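Local coordinates for putative epoxide hydrolase protein (Klebsiella pneumoniae subsp. pneumoniae, PDB 5BOV) that is a putative epoxide hydrolase of the alpha/beta hydrolase fold that may instead act as a monoacylglycerol lipase, at residues A[67-72]-A[207-212]; A[80-85]-A[213-218]. All coordinates share one frame; numbering follows the deposited sequence.

Contact 1 (A[67-72]-A[207-212]); sequences RGYGTT and PDHVAI
Gly-68, Ile-212 and His-209 carry this buried contact between the loop 67-72 and the first turn of helix 209-220. The backbone of Gly-68 lies against the helix, and its CA is 4.0 Å from the CA of His-209. The bare CA of Gly-68 lies directly against Ile-212, with CG1 at 3.8 Å. The CG2 branch of Ile-212 touches Arg-67 O, and its CD1 reaches the CD of Arg-67. Arg-67 O is buried here without a polar partner.

His-209 has CG anti to its backbone N (chi1 -180°), which carries the imidazole to the loop. ND1 donates to Gly-68 O at 2.9 Å, with a bent N-H...O angle of 140°. The oxygen lies near the imidazole plane. The same ring turns its edge to the face of Tyr-69 in a T-shaped stack, with centroids 4.9 Å apart and planes at 70°. Tyr-171 OH bonds to NE2, so both ring nitrogens are engaged and the ring rotation is fixed. Water 1 accepts from Gly-68 N at 2.8 Å and donates to Thr-72 O and Asp-208 OD2. Asp-208 OD1 is salt-bridged to Arg-81 NE.

A type II' turn from Tyr-69 to Thr-72 shapes the loop, which interrupts strand 59-74. Phe-74 of that strand touches Arg-67, Asp-208 and Ile-212. Leu-19 of strand 19-26 meets Arg-67, while helix 165-173 flanks Val-210.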
loop_
_atom_site.group_PDB
_atom_site.type_symbol
_atom_site.label_atom_id
_atom_site.label_comp_id
_atom_site.label_asym_id
_atom_site.label_seq_id
_atom_site.Cartn_x
_atom_site.Cartn_y
_atom_site.Cartn_z
ATOM N N ARG A 67 -0.982 6.609 -6.873
ATOM C CA ARG A 67 -1.610 7.882 -7.153
ATOM C C ARG A 67 -1.510 8.800 -5.892
ATOM O O ARG A 67 -1.687 8.324 -4.758
ATOM C CB ARG A 67 -3.048 7.678 -7.617
ATOM C CG ARG A 67 -3.986 6.961 -6.629
ATOM C CD ARG A 67 -5.466 7.074 -7.049
ATOM N NE ARG A 67 -5.668 6.472 -8.341
ATOM C CZ ARG A 67 -6.642 6.788 -9.213
ATOM N NH1 ARG A 67 -7.609 7.663 -8.869
ATOM N NH2 ARG A 67 -6.677 6.234 -10.385
ATOM N N GLY A 68 -1.121 10.037 -6.106
ATOM C CA GLY A 68 -0.897 10.981 -5.025
ATOM C C GLY A 68 0.514 11.020 -4.441
ATOM O O GLY A 68 0.730 11.673 -3.436
ATOM N N TYR A 69 1.471 10.321 -5.046
ATOM C CA TYR A 69 2.824 10.271 -4.534
ATOM C C TYR A 69 3.884 10.406 -5.626
ATOM O O TYR A 69 3.746 9.896 -6.751
ATOM C CB TYR A 69 3.115 8.961 -3.809
ATOM C CG TYR A 69 2.197 8.626 -2.689
ATOM C CD1 TYR A 69 0.914 8.134 -2.935
ATOM C CD2 TYR A 69 2.635 8.728 -1.382
ATOM C CE1 TYR A 69 0.099 7.783 -1.867
ATOM C CE2 TYR A 69 1.830 8.390 -0.309
ATOM C CZ TYR A 69 0.610 7.849 -0.559
ATOM O OH TYR A 69 -0.208 7.507 0.537
ATOM N N GLY A 70 4.974 11.090 -5.250
ATOM C CA GLY A 70 6.185 11.052 -6.067
ATOM C C GLY A 70 5.917 11.574 -7.485
ATOM O O GLY A 70 5.259 12.576 -7.702
ATOM N N THR A 71 6.451 10.854 -8.452
ATOM C CA THR A 71 6.297 11.254 -9.842
ATOM C C THR A 71 5.116 10.561 -10.551
ATOM O O THR A 71 5.004 10.624 -11.806
ATOM C CB THR A 71 7.609 10.948 -10.604
ATOM O OG1 THR A 71 7.856 9.542 -10.585
ATOM C CG2 THR A 71 8.750 11.728 -10.067
ATOM N N THR A 72 4.223 9.900 -9.810
ATOM C CA THR A 72 3.022 9.443 -10.392
ATOM C C THR A 72 2.072 10.641 -10.574
ATOM O O THR A 72 1.841 11.362 -9.613
ATOM C CB THR A 72 2.375 8.337 -9.587
ATOM O OG1 THR A 72 3.172 7.146 -9.822
ATOM C CG2 THR A 72 0.919 8.070 -10.042
ATOM N N PRO A 207 1.478 17.236 -6.070
ATOM C CA PRO A 207 0.341 18.163 -5.976
ATOM C C PRO A 207 -1.034 17.525 -5.763
ATOM O O PRO A 207 -1.972 18.220 -5.365
ATOM C CB PRO A 207 0.368 18.894 -7.318
ATOM C CG PRO A 207 1.168 18.084 -8.222
ATOM C CD PRO A 207 2.186 17.330 -7.351
ATOM N N ASP A 208 -1.126 16.213 -5.951
ATOM C CA ASP A 208 -2.341 15.495 -5.672
ATOM C C ASP A 208 -2.342 14.798 -4.293
ATOM O O ASP A 208 -3.353 14.179 -3.943
ATOM C CB ASP A 208 -2.511 14.368 -6.699
ATOM C CG ASP A 208 -2.509 14.863 -8.165
ATOM O OD1 ASP A 208 -3.181 15.900 -8.382
ATOM O OD2 ASP A 208 -1.861 14.179 -9.008
ATOM N N HIS A 209 -1.232 14.853 -3.538
ATOM C CA HIS A 209 -1.137 14.022 -2.368
ATOM C C HIS A 209 -2.241 14.310 -1.327
ATOM O O HIS A 209 -2.819 13.399 -0.755
ATOM C CB HIS A 209 0.232 14.194 -1.700
ATOM C CG HIS A 209 0.366 13.336 -0.469
ATOM N ND1 HIS A 209 0.396 11.968 -0.545
ATOM C CD2 HIS A 209 0.324 13.658 0.834
ATOM C CE1 HIS A 209 0.407 11.479 0.681
ATOM N NE2 HIS A 209 0.349 12.502 1.526
ATOM N N VAL A 210 -2.481 15.581 -1.090
ATOM C CA VAL A 210 -3.508 15.935 -0.101
ATOM C C VAL A 210 -4.827 15.448 -0.572
ATOM O O VAL A 210 -5.589 14.842 0.233
ATOM C CB VAL A 210 -3.508 17.448 0.211
ATOM C CG1 VAL A 210 -4.709 17.856 1.059
ATOM C CG2 VAL A 210 -2.216 17.812 0.920
ATOM N N ALA A 211 -5.172 15.764 -1.840
ATOM C CA ALA A 211 -6.480 15.419 -2.330
ATOM C C ALA A 211 -6.700 13.903 -2.223
ATOM O O ALA A 211 -7.778 13.438 -1.832
ATOM C CB ALA A 211 -6.676 15.888 -3.752
ATOM N N ILE A 212 -5.690 13.110 -2.596
ATOM C CA ILE A 212 -5.810 11.639 -2.566
ATOM C C ILE A 212 -5.955 11.158 -1.127
ATOM O O ILE A 212 -6.776 10.239 -0.843
ATOM C CB ILE A 212 -4.623 10.955 -3.270
ATOM C CG1 ILE A 212 -4.641 11.285 -4.754
ATOM C CG2 ILE A 212 -4.649 9.437 -3.069
ATOM C CD1 ILE A 212 -5.849 10.815 -5.521
HETATM O O HOH W 1 -0.855 11.408 -8.548
#

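Contact 2 (A[80-85]-A[213-218]); sequences PRNGQP and TISNYR
Ser-215 of helix 209-220 meets Gly-83 just before helix 85-98, within the alpha/beta hydrolase fold. The serine CB points to the loop. Its OG, anti to the backbone N (chi1 175°), accepts from Gly-83 N at 2.8 Å in a nearly straight bond of 172°. Glu-224 OE1 is a second partner of this hydroxyl. The serine CB also rests on Arg-81 O at 3.5 Å.

Asn-82 points its CB away from the helix and forms an Asx turn. Its OD1 accepts from Gln-84 N at 2.9 Å, with the donor above the carbonyl plane. Its ND2 donates to Gln-84 OE1 at 2.7 Å, in both amide planes. These bonds fix the amide's rotation and tell its oxygen from its nitrogen. Gln-84 is the N-cap residue of helix 85-98.

Asn-216 OD1 and Gly-83 O, 3.4 Å apart, are both acceptors and do not bond. OD1 turns to Arg-114 NH1, and ND2 sits over the Tyr-217 ring centre. The CA atoms of Gly-83 and Asn-216 are 4.0 Å apart. Water 2 may donate to Gly-83 O and Asn-216 O, but has more acceptors than protons. Asn-216 CA also makes a CA-H...O contact with Gly-83 O, 3.5 Å long.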
loop_
_atom_site.group_PDB
_atom_site.type_symbol
_atom_site.label_atom_id
_atom_site.label_comp_id
_atom_site.label_asym_id
_atom_site.label_seq_id
_atom_site.Cartn_x
_atom_site.Cartn_y
_atom_site.Cartn_z
ATOM N N PRO A 80 -10.973 12.969 -11.502
ATOM C CA PRO A 80 -11.104 13.123 -10.095
ATOM C C PRO A 80 -9.885 12.534 -9.356
ATOM O O PRO A 80 -9.399 11.462 -9.685
ATOM C CB PRO A 80 -12.370 12.302 -9.755
ATOM C CG PRO A 80 -13.227 12.391 -10.969
ATOM C CD PRO A 80 -12.170 12.348 -12.098
ATOM N N ARG A 81 -9.422 13.299 -8.377
ATOM C CA ARG A 81 -8.307 12.862 -7.488
ATOM C C ARG A 81 -8.915 11.924 -6.413
ATOM O O ARG A 81 -9.173 12.281 -5.270
ATOM C CB ARG A 81 -7.562 14.026 -6.890
ATOM C CG ARG A 81 -6.416 14.518 -7.773
ATOM C CD ARG A 81 -6.842 14.868 -9.188
ATOM N NE ARG A 81 -5.703 15.452 -9.857
ATOM C CZ ARG A 81 -5.566 15.580 -11.163
ATOM N NH1 ARG A 81 -6.510 15.189 -11.975
ATOM N NH2 ARG A 81 -4.447 16.165 -11.684
ATOM N N ASN A 82 -9.207 10.710 -6.871
ATOM C CA ASN A 82 -10.039 9.749 -6.141
ATOM C C ASN A 82 -9.156 8.730 -5.437
ATOM O O ASN A 82 -8.391 8.000 -6.098
ATOM C CB ASN A 82 -10.982 9.104 -7.159
ATOM C CG ASN A 82 -11.887 8.017 -6.564
ATOM O OD1 ASN A 82 -11.989 7.836 -5.352
ATOM N ND2 ASN A 82 -12.527 7.300 -7.442
ATOM N N GLY A 83 -9.306 8.669 -4.093
ATOM C CA GLY A 83 -8.624 7.663 -3.268
ATOM C C GLY A 83 -9.422 6.432 -2.872
ATOM O O GLY A 83 -8.993 5.665 -1.985
ATOM N N GLN A 84 -10.478 6.088 -3.608
ATOM C CA GLN A 84 -11.230 4.882 -3.201
ATOM C C GLN A 84 -10.419 3.611 -3.504
ATOM O O GLN A 84 -9.545 3.609 -4.417
ATOM C CB GLN A 84 -12.560 4.792 -3.946
ATOM C CG GLN A 84 -12.520 4.407 -5.393
ATOM C CD GLN A 84 -13.907 4.411 -6.003
ATOM O OE1 GLN A 84 -14.312 5.361 -6.723
ATOM N NE2 GLN A 84 -14.665 3.339 -5.736
ATOM N N PRO A 85 -10.656 2.544 -2.780
ATOM C CA PRO A 85 -9.718 1.423 -2.828
ATOM C C PRO A 85 -9.568 0.785 -4.188
ATOM O O PRO A 85 -8.417 0.468 -4.620
ATOM C CB PRO A 85 -10.281 0.426 -1.793
ATOM C CG PRO A 85 -11.032 1.293 -0.805
ATOM C CD PRO A 85 -11.628 2.363 -1.683
ATOM N N THR A 213 -5.166 11.724 -0.215
ATOM C CA THR A 213 -5.233 11.348 1.174
ATOM C C THR A 213 -6.651 11.608 1.722
ATOM O O THR A 213 -7.282 10.727 2.361
ATOM C CB THR A 213 -4.233 12.133 1.989
ATOM O OG1 THR A 213 -2.903 11.777 1.571
ATOM C CG2 THR A 213 -4.331 11.837 3.496
ATOM N N ILE A 214 -7.142 12.824 1.531
ATOM C CA ILE A 214 -8.462 13.193 2.106
ATOM C C ILE A 214 -9.562 12.326 1.483
ATOM O O ILE A 214 -10.484 11.852 2.185
ATOM C CB ILE A 214 -8.729 14.687 1.856
ATOM C CG1 ILE A 214 -7.713 15.549 2.575
ATOM C CG2 ILE A 214 -10.147 15.102 2.225
ATOM C CD1 ILE A 214 -7.464 15.295 4.007
ATOM N N SER A 215 -9.481 12.139 0.170
ATOM C CA SER A 215 -10.421 11.287 -0.526
ATOM C C SER A 215 -10.393 9.846 0.032
ATOM O O SER A 215 -11.448 9.227 0.254
ATOM C CB SER A 215 -10.183 11.259 -2.025
ATOM O OG SER A 215 -11.047 10.336 -2.692
ATOM N N ASN A 216 -9.206 9.266 0.161
ATOM C CA ASN A 216 -9.076 7.916 0.725
ATOM C C ASN A 216 -9.843 7.762 2.043
ATOM O O ASN A 216 -10.627 6.808 2.185
ATOM C CB ASN A 216 -7.590 7.542 0.900
ATOM C CG ASN A 216 -7.408 6.193 1.538
ATOM O OD1 ASN A 216 -7.280 5.177 0.858
ATOM N ND2 ASN A 216 -7.357 6.163 2.867
ATOM N N TYR A 217 -9.609 8.704 2.974
ATOM C CA TYR A 217 -10.204 8.612 4.307
ATOM C C TYR A 217 -11.702 9.036 4.351
ATOM O O TYR A 217 -12.493 8.381 5.045
ATOM C CB TYR A 217 -9.328 9.301 5.360
ATOM C CG TYR A 217 -8.078 8.535 5.535
ATOM C CD1 TYR A 217 -8.076 7.261 6.114
ATOM C CD2 TYR A 217 -6.877 8.968 4.996
ATOM C CE1 TYR A 217 -6.913 6.477 6.175
ATOM C CE2 TYR A 217 -5.724 8.210 5.126
ATOM C CZ TYR A 217 -5.759 6.963 5.693
ATOM O OH TYR A 217 -4.608 6.183 5.699
ATOM N N ARG A 218 -12.094 9.970 3.483
ATOM C CA ARG A 218 -13.506 10.284 3.382
ATOM C C ARG A 218 -14.261 9.117 2.759
ATOM O O ARG A 218 -15.376 8.758 3.231
ATOM C CB ARG A 218 -13.750 11.580 2.657
ATOM C CG ARG A 218 -13.316 12.750 3.506
ATOM C CD ARG A 218 -13.496 14.063 2.771
ATOM N NE ARG A 218 -12.909 15.115 3.635
ATOM C CZ ARG A 218 -12.919 16.396 3.352
ATOM N NH1 ARG A 218 -13.486 16.808 2.209
ATOM N NH2 ARG A 218 -12.310 17.270 4.177
HETATM O O HOH W 2 -10.454 4.598 0.488
#

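How the contacts relate
Contacts 1 and 2 use successive parts of helix 209-220, and their centres are 11 Å apart. They touch directly. Asp-208 OD1 forms a salt bridge with Arg-81 NE at 3.0 Å, and Arg-67 NH1 probably bonds to Asn-82 O at 2.9 Å. Between these polar links, Ile-212 CD1 packs on Arg-81 C at 3.4 Å. The loops 67-72 and 80-85 are thus joined to each other as well as to the helix. Each contact centre is 14 Å from the centre of the chain. Tyr-69 and Asn-216 lie near, without touching, a possible nucleophile elbow around Asp-110, consistent with the hydrolase fold.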